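Local coordinates for protein LEOA (Escherichia coli, PDB 4AUR) that is a bacterial dynamin GTPase, which probably binds and hydrolyses GTP in a P-loop domain carried on a long helical stalk, at residues 40-45 against 273-278; 22-27 against 281-286; 308-313 against 394-399; 388-393 against 446-451. One frame throughout, in Å; residues are numbered along the deposited sequence.

Contact 1. Residues 40-45 against 273-278; sequences QKVTSA and TGMDVV
Met-275 lays its selenium-bearing chain between Val-42 and Ala-45, where helix 38-51 packs against the start of the long helix 275-343 of the dynamin-like helical domain. Just ahead of it, Gly-274, with positive phi, ends helix 250-273 in a Schellman motif, so a second helix starts almost at once and Thr-273 and Met-275 both reach the same neighbour. Met-275 is folded rather than extended: CG lies beside its own backbone N (chi1 -74°), and the further bends at chi2 and chi3 bring its selenium against one branch of Val-42. The two side chains cross obliquely, with Val-42 CG2 3.6 Å from Met-275 SE. One turn along, the methyl of Ala-45 points at the junction of helices 250-273 and 275-343. Ala-45 CB is 3.5 Å from Met-275 CG and 3.7 Å from Thr-273 CB. The hydroxyl of Thr-273 is turned to its own helix, bonding the carbonyls of Leu-269 and Leu-270, and Thr-273 CG2 also lies against Ala-45, 3.8 Å from Ala-45 O. Helix 3-30 covers the flank through Leu-18, Leu-21 and Leu-25. Nearer the start of segment 40-45 and one turn into helix 275-343, Val-42 CG2 comes within 4.3 Å of Val-278 CG1.

Contact 2. Residues 22-27 against 281-286; sequences RGMLEM and IVIQRV
Helices 22-27 and 281-286 run in the same general sense, their axes 10.4 Å apart at closest approach and inclined at 48°, with Leu-25 and Val-282 facing each other at the backbone. This is helix packing at the base of the stalk, where the N-terminal helix 3-30 joins the bundle built on helix 275-343. Val-282 is the branch point: it points at the other helix and splits its two methyls between two residues. CG2 goes to Leu-25, and the side chains meet at about a right angle, Leu-25 CD2 lying 3.7 Å from Val-282 CG2. CG1, which stands anti to the backbone N of Val-282 (chi1 163°), takes the other direction and rests 4.0 Å from Met-24 CB. From there Met-24 runs straight through chi2 (-172°) across the partner helix, bringing its selenium to Ile-283 and Val-286. The contact is entirely apolar and largely buried. Helix 547-567 closes it on the side of Met-24 and Ile-283, through Leu-566 and Met-567, while Leu-25 also packs on Asp-38 and Leu-39 of helix 38-51. At its far end, Met-24 SE touches two side chains, 4.4 Å from Val-286 CG2 and 4.5 Å from Ile-283 CG1.

Contact 3. Residues 308-313 against 394-399; sequences HRFSND and DDITRQ
Arg-309 reaches across to Asp-395 and Gln-399 where helices 308-313 and 394-399 lie antiparallel in the stalk, 169° between their directions. From CB, which points at the other helix, the chain goes out fully extended, CG anti to the backbone N (chi1 174°). Arg-309 CG and CD both pass the carboxylate of Asp-395, each 4.1 Å from its OD2. At NE the grip begins: Arg-309 NE donates to Asp-395 OD2 over 3.0 Å, nearly straight and in the guanidinium plane. Beyond CZ, Arg-309 NH2 donates to Asp-395 OD1 over 3.1 Å, a more bent bond tilted from that plane. The result is a side-on, two-nitrogen salt bridge, each oxygen using its syn lone pair. CZ and NH1 lie against the amide of Gln-399, which stacks over one guanidinium face with the planes 22° apart; Arg-309 CZ is 3.6 Å from Gln-399 NE2. That NE2 hangs over the rim near NH2 as a neighbour rather than a bonding partner.

Next along the helix, Phe-310 carries the apolar part of the contact, its ring against Ile-396 and Gln-399. Ile-396 packs over one ring face in a CH-pi contact, CG1 4.1 Å from the centroid, while Gln-399 CB is at the ring edge, 3.8 Å from Phe-310 CE1.

Asp-313 also brings its carboxylate up to Asp-395. With two acids so near each other, Arg-309 probably offsets part of their negative charge. The two bonds from Arg-309 should also hold the carboxylate of Asp-395 in a fixed rotation.

Contact 4. Residues 388-393 against 446-451; sequences VSQRLS and KLTGYV
The amide of Gln-390 has the methyl of Thr-448 over one face and the ring of Tyr-450 on the opposite side of its plane. Amide and ring are inclined by 30°, and the oxygen meets the ring obliquely, Gln-390 OE1 lying 4.1 Å from Tyr-450 CE1. This is a helix-to-loop contact in the stalk: Thr-448 is the residue at which helix 430-447 gives way to an extended loop that runs along helix 368-408. The bend of Gln-390 at chi2 (87°) swings its amide back between the two residues, and Thr-448 CG2 comes 3.3 Å from Gln-390 CD. The threonine's two branches divide the work. With the methyl anti to its own backbone N, CG2 goes to the glutamine and OG1 turns to Ser-393. Tyr-450 also rests on Thr-386 and Ala-387 of helix 368-408, so the loop stays against that helix after the turn, and Met-535 of helix 530-544 packs on Ser-393 from outside the pair. The hydroxyls form a short relay: Thr-448 OG1 bonds the carbonyl of Ile-444 in the last turn of its own helix, and it accepts from the buried serine, with Ser-393 OG 2.8 Å from Thr-448 OG1.

Overall arrangement
Helix 275-343 threads three of the four contacts: contacts 1 and 2 near its start, contact 3 farther along. Contacts 1 and 2, with centres 13 Å apart, form one neighbourhood, tied by Thr-43 to Arg-22 and by Val-42 packing on Leu-25; both are apolar, contact 2 the more buried. Contacts 3 and 4 make a second neighbourhood, also 13 Å between centres, sharing helix 368-408 and touching where Asp-313 meets Leu-392. There polar groups take over: a salt bridge beside a phenylalanine ring in contact 3, hydroxyls and an amide in the surface contact 4. About 62 Å separates the centres of contacts 1 and 4, which lie on opposite sides of the chain's centre.

Contact 1. Residues 40-45 against 273-278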
loop_
_atom_site.group_PDB
_atom_site.type_symbol
_atom_site.label_atom_id
_atom_site.label_comp_id
_atom_site.label_asym_id
_atom_site.label_seq_id
_atom_site.Cartn_x
_atom_site.Cartn_y
_atom_site.Cartn_z
ATOM N N GLN A 40 -10.045 24.023 13.650
ATOM C CA GLN A 40 -10.295 24.988 14.703
ATOM C C GLN A 40 -10.631 24.295 16.028
ATOM O O GLN A 40 -10.309 24.808 17.097
ATOM C CB GLN A 40 -11.371 25.976 14.281
ATOM C CG GLN A 40 -11.176 27.342 14.913
ATOM C CD GLN A 40 -10.136 28.200 14.190
ATOM O OE1 GLN A 40 -10.131 28.287 12.944
ATOM N NE2 GLN A 40 -9.259 28.868 14.975
ATOM N N LYS A 41 -11.260 23.123 15.973
ATOM C CA LYS A 41 -11.558 22.374 17.199
ATOM C C LYS A 41 -10.255 22.010 17.869
ATOM O O LYS A 41 -10.093 22.222 19.064
ATOM C CB LYS A 41 -12.343 21.112 16.917
ATOM C CG LYS A 41 -13.724 21.331 16.324
ATOM C CD LYS A 41 -14.794 21.459 17.385
ATOM C CE LYS A 41 -16.153 21.741 16.765
ATOM N NZ LYS A 41 -16.374 23.204 16.564
ATOM N N VAL A 42 -9.311 21.497 17.083
ATOM C CA VAL A 42 -7.995 21.097 17.617
ATOM C C VAL A 42 -7.208 22.250 18.247
ATOM O O VAL A 42 -6.674 22.109 19.341
ATOM C CB VAL A 42 -7.159 20.385 16.541
ATOM C CG1 VAL A 42 -5.688 20.304 16.928
ATOM C CG2 VAL A 42 -7.721 18.995 16.293
ATOM N N THR A 43 -7.119 23.380 17.553
ATOM C CA THR A 43 -6.531 24.593 18.137
ATOM C C THR A 43 -7.136 24.958 19.509
ATOM O O THR A 43 -6.404 25.159 20.468
ATOM C CB THR A 43 -6.713 25.795 17.201
ATOM O OG1 THR A 43 -6.110 25.512 15.943
ATOM C CG2 THR A 43 -6.069 27.040 17.775
ATOM N N SER A 44 -8.466 25.015 19.599
ATOM C CA SER A 44 -9.154 25.225 20.883
ATOM C C SER A 44 -8.697 24.260 21.978
ATOM O O SER A 44 -8.428 24.672 23.114
ATOM C CB SER A 44 -10.679 25.104 20.730
ATOM O OG SER A 44 -11.233 26.135 19.915
ATOM N N ALA A 45 -8.609 22.978 21.663
ATOM C CA ALA A 45 -8.198 22.005 22.668
ATOM C C ALA A 45 -6.764 22.248 23.102
ATOM O O ALA A 45 -6.416 21.990 24.249
ATOM C CB ALA A 45 -8.375 20.582 22.166
ATOM N N THR A 273 -10.449 17.076 26.772
ATOM C CA THR A 273 -10.800 17.976 25.658
ATOM C C THR A 273 -11.538 17.328 24.494
ATOM O O THR A 273 -11.869 18.012 23.523
ATOM C CB THR A 273 -9.528 18.603 25.043
ATOM O OG1 THR A 273 -8.512 17.597 24.874
ATOM C CG2 THR A 273 -8.998 19.707 25.922
ATOM N N GLY A 274 -11.782 16.022 24.566
ATOM C CA GLY A 274 -12.548 15.320 23.542
ATOM C C GLY A 274 -11.763 15.026 22.271
ATOM O O GLY A 274 -12.338 14.753 21.241
HETATM N N MSE A 275 -10.449 15.049 22.364
HETATM C CA MSE A 275 -9.559 14.906 21.218
HETATM C C MSE A 275 -9.082 13.486 21.050
HETATM O O MSE A 275 -8.558 13.113 19.994
HETATM C CB MSE A 275 -8.341 15.784 21.433
HETATM C CG MSE A 275 -8.656 17.250 21.248
HETATM SE SE MSE A 275 -9.121 17.678 19.378
HETATM C CE MSE A 275 -11.026 18.079 19.675
ATOM N N ASP A 276 -9.249 12.673 22.088
ATOM C CA ASP A 276 -9.026 11.242 21.954
ATOM C C ASP A 276 -9.757 10.726 20.720
ATOM O O ASP A 276 -9.193 10.036 19.898
ATOM C CB ASP A 276 -9.495 10.484 23.203
ATOM C CG ASP A 276 -10.917 10.861 23.636
ATOM O OD1 ASP A 276 -11.378 11.990 23.304
ATOM O OD2 ASP A 276 -11.575 10.041 24.330
ATOM N N VAL A 277 -11.017 11.093 20.604
ATOM C CA VAL A 277 -11.903 10.594 19.589
ATOM C C VAL A 277 -11.493 11.149 18.215
ATOM O O VAL A 277 -11.396 10.395 17.231
ATOM C CB VAL A 277 -13.345 10.985 19.969
ATOM C CG1 VAL A 277 -14.319 10.749 18.841
ATOM C CG2 VAL A 277 -13.782 10.210 21.181
ATOM N N VAL A 278 -11.241 12.458 18.155
ATOM C CA VAL A 278 -10.816 13.120 16.917
ATOM C C VAL A 278 -9.554 12.456 16.367
ATOM O O VAL A 278 -9.445 12.182 15.196
ATOM C CB VAL A 278 -10.556 14.636 17.172
ATOM C CG1 VAL A 278 -9.881 15.307 15.984
ATOM C CG2 VAL A 278 -11.860 15.357 17.514
#

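Contact 2. Residues 22-27 against 281-286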
loop_
_atom_site.group_PDB
_atom_site.type_symbol
_atom_site.label_atom_id
_atom_site.label_comp_id
_atom_site.label_asym_id
_atom_site.label_seq_id
_atom_site.Cartn_x
_atom_site.Cartn_y
_atom_site.Cartn_z
ATOM N N ARG A 22 -3.205 18.378 13.708
ATOM C CA ARG A 22 -3.560 19.499 12.825
ATOM C C ARG A 22 -2.913 19.388 11.463
ATOM O O ARG A 22 -3.534 19.672 10.470
ATOM C CB ARG A 22 -3.179 20.826 13.470
ATOM C CG ARG A 22 -4.268 21.875 13.322
ATOM C CD ARG A 22 -4.088 23.023 14.295
ATOM N NE ARG A 22 -2.821 23.712 14.087
ATOM C CZ ARG A 22 -2.446 24.803 14.726
ATOM N NH1 ARG A 22 -3.234 25.373 15.629
ATOM N NH2 ARG A 22 -1.273 25.330 14.459
ATOM N N GLY A 23 -1.659 18.969 11.433
ATOM C CA GLY A 23 -0.927 18.793 10.190
ATOM C C GLY A 23 -1.512 17.664 9.383
ATOM O O GLY A 23 -1.536 17.714 8.166
HETATM N N MSE A 24 -1.996 16.638 10.064
HETATM C CA MSE A 24 -2.517 15.473 9.387
HETATM C C MSE A 24 -3.816 15.881 8.785
HETATM O O MSE A 24 -4.139 15.427 7.688
HETATM C CB MSE A 24 -2.670 14.301 10.349
HETATM C CG MSE A 24 -1.327 13.678 10.651
HETATM SE SE MSE A 24 -1.644 12.025 11.690
HETATM C CE MSE A 24 -0.815 12.448 13.415
ATOM N N LEU A 25 -4.565 16.763 9.465
ATOM C CA LEU A 25 -5.857 17.249 8.941
ATOM C C LEU A 25 -5.734 18.097 7.699
ATOM O O LEU A 25 -6.541 17.990 6.789
ATOM C CB LEU A 25 -6.571 18.073 9.980
ATOM C CG LEU A 25 -7.202 17.222 11.077
ATOM C CD1 LEU A 25 -7.397 18.019 12.359
ATOM C CD2 LEU A 25 -8.520 16.633 10.604
ATOM N N GLU A 26 -4.738 18.969 7.676
ATOM C CA GLU A 26 -4.458 19.766 6.490
ATOM C C GLU A 26 -4.227 18.894 5.242
ATOM O O GLU A 26 -4.571 19.302 4.140
ATOM C CB GLU A 26 -3.224 20.644 6.707
ATOM C CG GLU A 26 -3.394 21.770 7.707
ATOM C CD GLU A 26 -2.161 22.661 7.805
ATOM O OE1 GLU A 26 -1.018 22.157 7.678
ATOM O OE2 GLU A 26 -2.341 23.886 8.023
HETATM N N MSE A 27 -3.624 17.719 5.413
HETATM C CA MSE A 27 -3.308 16.855 4.284
HETATM C C MSE A 27 -4.534 16.136 3.820
HETATM O O MSE A 27 -4.748 16.049 2.625
HETATM C CB MSE A 27 -2.224 15.868 4.639
HETATM C CG MSE A 27 -0.939 16.610 4.913
HETATM SE SE MSE A 27 -0.139 17.367 3.285
HETATM C CE MSE A 27 -0.918 19.177 3.253
ATOM N N ILE A 281 -9.909 8.818 15.014
ATOM C CA ILE A 281 -10.504 8.826 13.682
ATOM C C ILE A 281 -9.506 9.267 12.616
ATOM O O ILE A 281 -9.430 8.668 11.556
ATOM C CB ILE A 281 -11.774 9.705 13.618
ATOM C CG1 ILE A 281 -12.928 9.022 14.345
ATOM C CG2 ILE A 281 -12.212 9.949 12.189
ATOM C CD1 ILE A 281 -14.040 9.988 14.740
ATOM N N VAL A 282 -8.743 10.308 12.889
ATOM C CA VAL A 282 -7.795 10.803 11.905
ATOM C C VAL A 282 -6.698 9.820 11.637
ATOM O O VAL A 282 -6.374 9.575 10.505
ATOM C CB VAL A 282 -7.189 12.132 12.339
ATOM C CG1 VAL A 282 -5.951 12.441 11.565
ATOM C CG2 VAL A 282 -8.185 13.244 12.114
ATOM N N ILE A 283 -6.125 9.241 12.676
ATOM C CA ILE A 283 -5.084 8.245 12.490
ATOM C C ILE A 283 -5.651 7.030 11.785
ATOM O O ILE A 283 -4.977 6.419 10.981
ATOM C CB ILE A 283 -4.431 7.860 13.815
ATOM C CG1 ILE A 283 -3.664 9.057 14.375
ATOM C CG2 ILE A 283 -3.456 6.715 13.643
ATOM C CD1 ILE A 283 -2.980 8.774 15.690
ATOM N N GLN A 284 -6.896 6.698 12.045
ATOM C CA GLN A 284 -7.535 5.621 11.283
ATOM C C GLN A 284 -7.640 5.898 9.781
ATOM O O GLN A 284 -7.476 5.017 8.992
ATOM C CB GLN A 284 -8.936 5.320 11.801
ATOM C CG GLN A 284 -9.016 4.306 12.931
ATOM C CD GLN A 284 -10.474 4.004 13.299
ATOM O OE1 GLN A 284 -11.330 3.794 12.409
ATOM N NE2 GLN A 284 -10.771 4.002 14.611
ATOM N N ARG A 285 -7.935 7.120 9.396
ATOM C CA ARG A 285 -8.198 7.423 8.009
ATOM C C ARG A 285 -6.878 7.487 7.288
ATOM O O ARG A 285 -6.826 7.256 6.104
ATOM C CB ARG A 285 -8.981 8.731 7.897
ATOM C CG ARG A 285 -9.427 9.136 6.502
ATOM C CD ARG A 285 -10.440 8.199 5.853
ATOM N NE ARG A 285 -10.692 8.584 4.461
ATOM C CZ ARG A 285 -11.706 9.348 4.033
ATOM N NH1 ARG A 285 -12.613 9.832 4.872
ATOM N NH2 ARG A 285 -11.828 9.639 2.733
ATOM N N VAL A 286 -5.806 7.770 8.008
ATOM C CA VAL A 286 -4.512 7.970 7.400
ATOM C C VAL A 286 -3.869 6.628 7.171
ATOM O O VAL A 286 -3.221 6.404 6.169
ATOM C CB VAL A 286 -3.591 8.753 8.341
ATOM C CG1 VAL A 286 -2.193 8.864 7.749
ATOM C CG2 VAL A 286 -4.153 10.131 8.637
#

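Contact 3. Residues 308-313 against 394-399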
loop_
_atom_site.group_PDB
_atom_site.type_symbol
_atom_site.label_atom_id
_atom_site.label_comp_id
_atom_site.label_asym_id
_atom_site.label_seq_id
_atom_site.Cartn_x
_atom_site.Cartn_y
_atom_site.Cartn_z
ATOM N N HIS A 308 5.315 0.301 -21.559
ATOM C CA HIS A 308 6.646 0.262 -22.139
ATOM C C HIS A 308 6.960 -1.145 -22.615
ATOM O O HIS A 308 7.431 -1.330 -23.720
ATOM C CB HIS A 308 7.698 0.822 -21.162
ATOM C CG HIS A 308 7.524 2.295 -20.899
ATOM N ND1 HIS A 308 7.715 3.254 -21.876
ATOM C CD2 HIS A 308 7.117 2.965 -19.792
ATOM C CE1 HIS A 308 7.454 4.449 -21.375
ATOM N NE2 HIS A 308 7.084 4.302 -20.115
ATOM N N ARG A 309 6.635 -2.134 -21.799
ATOM C CA ARG A 309 6.675 -3.521 -22.211
ATOM C C ARG A 309 5.930 -3.787 -23.523
ATOM O O ARG A 309 6.383 -4.571 -24.331
ATOM C CB ARG A 309 6.112 -4.394 -21.108
ATOM C CG ARG A 309 5.969 -5.859 -21.458
ATOM C CD ARG A 309 5.639 -6.660 -20.217
ATOM N NE ARG A 309 5.523 -8.088 -20.508
ATOM C CZ ARG A 309 5.691 -9.066 -19.608
ATOM N NH1 ARG A 309 5.991 -8.784 -18.335
ATOM N NH2 ARG A 309 5.551 -10.343 -19.979
ATOM N N PHE A 310 4.796 -3.147 -23.754
ATOM C CA PHE A 310 4.051 -3.397 -24.986
ATOM C C PHE A 310 4.748 -2.790 -26.191
ATOM O O PHE A 310 4.640 -3.304 -27.281
ATOM C CB PHE A 310 2.620 -2.845 -24.916
ATOM C CG PHE A 310 1.763 -3.449 -23.831
ATOM C CD1 PHE A 310 2.023 -4.708 -23.306
ATOM C CD2 PHE A 310 0.670 -2.751 -23.342
ATOM C CE1 PHE A 310 1.214 -5.236 -22.321
ATOM C CE2 PHE A 310 -0.138 -3.288 -22.360
ATOM C CZ PHE A 310 0.126 -4.532 -21.866
ATOM N N SER A 311 5.450 -1.684 -26.005
ATOM C CA SER A 311 6.113 -1.023 -27.127
ATOM C C SER A 311 7.402 -1.747 -27.457
ATOM O O SER A 311 7.791 -1.811 -28.613
ATOM C CB SER A 311 6.354 0.448 -26.821
ATOM O OG SER A 311 5.126 1.047 -26.392
ATOM N N ASN A 312 8.033 -2.342 -26.456
ATOM C CA ASN A 312 9.143 -3.254 -26.714
ATOM C C ASN A 312 8.776 -4.487 -27.504
ATOM O O ASN A 312 9.485 -4.851 -28.406
ATOM C CB ASN A 312 9.764 -3.711 -25.405
ATOM C CG ASN A 312 10.568 -2.620 -24.760
ATOM O OD1 ASN A 312 10.914 -1.613 -25.421
ATOM N ND2 ASN A 312 10.873 -2.790 -23.464
ATOM N N ASP A 313 7.692 -5.141 -27.100
ATOM C CA ASP A 313 7.123 -6.295 -27.798
ATOM C C ASP A 313 6.874 -6.018 -29.243
ATOM O O ASP A 313 7.158 -6.834 -30.104
ATOM C CB ASP A 313 5.778 -6.657 -27.199
ATOM C CG ASP A 313 5.902 -7.281 -25.850
ATOM O OD1 ASP A 313 7.062 -7.566 -25.458
ATOM O OD2 ASP A 313 4.854 -7.483 -25.194
ATOM N N ASP A 394 -0.824 -12.255 -27.424
ATOM C CA ASP A 394 -0.907 -13.042 -26.202
ATOM C C ASP A 394 -0.180 -12.418 -24.997
ATOM O O ASP A 394 -0.545 -12.676 -23.844
ATOM C CB ASP A 394 -0.436 -14.487 -26.447
ATOM C CG ASP A 394 -1.427 -15.294 -27.306
ATOM O OD1 ASP A 394 -2.523 -14.765 -27.649
ATOM O OD2 ASP A 394 -1.109 -16.462 -27.642
ATOM N N ASP A 395 0.837 -11.605 -25.232
ATOM C CA ASP A 395 1.510 -10.997 -24.096
ATOM C C ASP A 395 0.764 -9.772 -23.643
ATOM O O ASP A 395 0.538 -9.574 -22.469
ATOM C CB ASP A 395 2.938 -10.605 -24.390
ATOM C CG ASP A 395 3.682 -10.268 -23.131
ATOM O OD1 ASP A 395 3.512 -11.026 -22.156
ATOM O OD2 ASP A 395 4.410 -9.254 -23.094
ATOM N N ILE A 396 0.383 -8.941 -24.583
ATOM C CA ILE A 396 -0.446 -7.815 -24.255
ATOM C C ILE A 396 -1.659 -8.318 -23.494
ATOM O O ILE A 396 -1.989 -7.816 -22.438
ATOM C CB ILE A 396 -0.880 -7.063 -25.509
ATOM C CG1 ILE A 396 0.322 -6.350 -26.101
ATOM C CG2 ILE A 396 -1.964 -6.062 -25.150
ATOM C CD1 ILE A 396 0.092 -5.797 -27.479
ATOM N N THR A 397 -2.290 -9.343 -24.035
ATOM C CA THR A 397 -3.516 -9.889 -23.494
ATOM C C THR A 397 -3.260 -10.533 -22.146
ATOM O O THR A 397 -4.087 -10.463 -21.266
ATOM C CB THR A 397 -4.150 -10.846 -24.533
ATOM O OG1 THR A 397 -4.853 -10.054 -25.493
ATOM C CG2 THR A 397 -5.092 -11.859 -23.924
ATOM N N ARG A 398 -2.109 -11.134 -21.946
ATOM C CA ARG A 398 -1.845 -11.713 -20.639
ATOM C C ARG A 398 -1.705 -10.640 -19.534
ATOM O O ARG A 398 -2.217 -10.806 -18.425
ATOM C CB ARG A 398 -0.609 -12.628 -20.680
ATOM C CG ARG A 398 -0.128 -13.025 -19.295
ATOM C CD ARG A 398 0.722 -14.284 -19.243
ATOM N NE ARG A 398 0.732 -14.798 -17.868
ATOM C CZ ARG A 398 1.295 -15.935 -17.479
ATOM N NH1 ARG A 398 1.928 -16.711 -18.356
ATOM N NH2 ARG A 398 1.226 -16.296 -16.201
ATOM N N GLN A 399 -0.994 -9.563 -19.840
ATOM C CA GLN A 399 -0.703 -8.507 -18.880
ATOM C C GLN A 399 -1.926 -7.645 -18.532
ATOM O O GLN A 399 -2.130 -7.268 -17.382
ATOM C CB GLN A 399 0.387 -7.606 -19.447
ATOM C CG GLN A 399 1.721 -8.279 -19.601
ATOM C CD GLN A 399 2.075 -9.148 -18.422
ATOM O OE1 GLN A 399 2.030 -8.722 -17.276
ATOM N NE2 GLN A 399 2.449 -10.381 -18.706
#

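Contact 4. Residues 388-393 against 446-451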
loop_
_atom_site.group_PDB
_atom_site.type_symbol
_atom_site.label_atom_id
_atom_site.label_comp_id
_atom_site.label_asym_id
_atom_site.label_seq_id
_atom_site.Cartn_x
_atom_site.Cartn_y
_atom_site.Cartn_z
ATOM N N VAL A 388 3.929 -14.533 -35.178
ATOM C CA VAL A 388 4.634 -13.502 -34.416
ATOM C C VAL A 388 3.623 -12.540 -33.812
ATOM O O VAL A 388 3.677 -12.205 -32.630
ATOM C CB VAL A 388 5.631 -12.717 -35.306
ATOM C CG1 VAL A 388 6.036 -11.370 -34.691
ATOM C CG2 VAL A 388 6.869 -13.569 -35.574
ATOM N N SER A 389 2.690 -12.110 -34.639
ATOM C CA SER A 389 1.668 -11.193 -34.208
ATOM C C SER A 389 0.735 -11.856 -33.197
ATOM O O SER A 389 0.097 -11.177 -32.378
ATOM C CB SER A 389 0.872 -10.703 -35.413
ATOM O OG SER A 389 -0.203 -11.572 -35.623
ATOM N N GLN A 390 0.655 -13.178 -33.245
ATOM C CA GLN A 390 -0.129 -13.878 -32.278
ATOM C C GLN A 390 0.545 -13.951 -30.924
ATOM O O GLN A 390 -0.128 -13.888 -29.914
ATOM C CB GLN A 390 -0.467 -15.284 -32.745
ATOM C CG GLN A 390 -1.739 -15.821 -32.085
ATOM C CD GLN A 390 -3.014 -15.437 -32.830
ATOM O OE1 GLN A 390 -2.992 -14.985 -33.983
ATOM N NE2 GLN A 390 -4.137 -15.636 -32.171
ATOM N N ARG A 391 1.858 -14.109 -30.895
ATOM C CA ARG A 391 2.586 -14.101 -29.632
ATOM C C ARG A 391 2.588 -12.723 -28.997
ATOM O O ARG A 391 2.654 -12.599 -27.780
ATOM C CB ARG A 391 4.020 -14.578 -29.811
ATOM C CG ARG A 391 4.133 -16.089 -29.768
ATOM C CD ARG A 391 5.569 -16.577 -29.902
ATOM N NE ARG A 391 5.892 -16.895 -31.292
ATOM C CZ ARG A 391 6.688 -16.182 -32.079
ATOM N NH1 ARG A 391 7.297 -15.070 -31.642
ATOM N NH2 ARG A 391 6.870 -16.596 -33.326
ATOM N N LEU A 392 2.515 -11.688 -29.817
ATOM C CA LEU A 392 2.456 -10.345 -29.309
ATOM C C LEU A 392 1.092 -10.091 -28.675
ATOM O O LEU A 392 1.021 -9.543 -27.591
ATOM C CB LEU A 392 2.764 -9.334 -30.423
ATOM C CG LEU A 392 2.257 -7.897 -30.292
ATOM C CD1 LEU A 392 2.842 -7.218 -29.067
ATOM C CD2 LEU A 392 2.624 -7.141 -31.556
ATOM N N SER A 393 0.020 -10.471 -29.356
ATOM C CA SER A 393 -1.322 -10.334 -28.824
ATOM C C SER A 393 -1.430 -11.083 -27.513
ATOM O O SER A 393 -2.041 -10.598 -26.586
ATOM C CB SER A 393 -2.341 -10.893 -29.813
ATOM O OG SER A 393 -3.587 -11.185 -29.206
ATOM N N LYS A 446 -10.200 -9.042 -31.021
ATOM C CA LYS A 446 -10.890 -9.005 -32.314
ATOM C C LYS A 446 -9.927 -8.703 -33.452
ATOM O O LYS A 446 -10.150 -9.135 -34.568
ATOM C CB LYS A 446 -12.019 -7.968 -32.322
ATOM C CG LYS A 446 -12.428 -7.530 -33.730
ATOM C CD LYS A 446 -13.746 -6.762 -33.760
ATOM C CE LYS A 446 -14.292 -6.637 -35.186
ATOM N NZ LYS A 446 -15.732 -6.240 -35.217
ATOM N N LEU A 447 -8.880 -7.935 -33.187
ATOM C CA LEU A 447 -7.847 -7.720 -34.187
ATOM C C LEU A 447 -7.182 -9.043 -34.541
ATOM O O LEU A 447 -7.083 -9.388 -35.711
ATOM C CB LEU A 447 -6.786 -6.745 -33.678
ATOM C CG LEU A 447 -7.280 -5.323 -33.453
ATOM C CD1 LEU A 447 -6.156 -4.476 -32.879
ATOM C CD2 LEU A 447 -7.849 -4.706 -34.726
ATOM N N THR A 448 -6.751 -9.761 -33.504
ATOM C CA THR A 448 -5.939 -10.981 -33.592
ATOM C C THR A 448 -6.610 -12.035 -34.457
ATOM O O THR A 448 -7.736 -12.464 -34.150
ATOM C CB THR A 448 -5.728 -11.578 -32.177
ATOM O OG1 THR A 448 -5.281 -10.550 -31.284
ATOM C CG2 THR A 448 -4.714 -12.695 -32.195
ATOM N N GLY A 449 -5.935 -12.466 -35.528
ATOM C CA GLY A 449 -6.560 -13.428 -36.421
ATOM C C GLY A 449 -5.729 -13.959 -37.557
ATOM O O GLY A 449 -5.174 -13.185 -38.331
ATOM N N TYR A 450 -5.634 -15.285 -37.652
ATOM C CA TYR A 450 -5.328 -15.950 -38.925
ATOM C C TYR A 450 -6.462 -15.621 -39.867
ATOM O O TYR A 450 -7.615 -15.613 -39.457
ATOM C CB TYR A 450 -5.241 -17.464 -38.785
ATOM C CG TYR A 450 -3.955 -17.938 -38.200
ATOM C CD1 TYR A 450 -3.755 -17.946 -36.839
ATOM C CD2 TYR A 450 -2.922 -18.361 -39.018
ATOM C CE1 TYR A 450 -2.550 -18.348 -36.299
ATOM C CE2 TYR A 450 -1.716 -18.788 -38.489
ATOM C CZ TYR A 450 -1.533 -18.783 -37.123
ATOM O OH TYR A 450 -0.324 -19.216 -36.587
ATOM N N VAL A 451 -6.122 -15.343 -41.118
ATOM C CA VAL A 451 -7.064 -14.879 -42.098
ATOM C C VAL A 451 -6.922 -15.754 -43.335
ATOM O O VAL A 451 -5.837 -16.299 -43.596
ATOM C CB VAL A 451 -6.793 -13.393 -42.430
ATOM C CG1 VAL A 451 -5.688 -13.238 -43.478
ATOM C CG2 VAL A 451 -8.063 -12.684 -42.880
#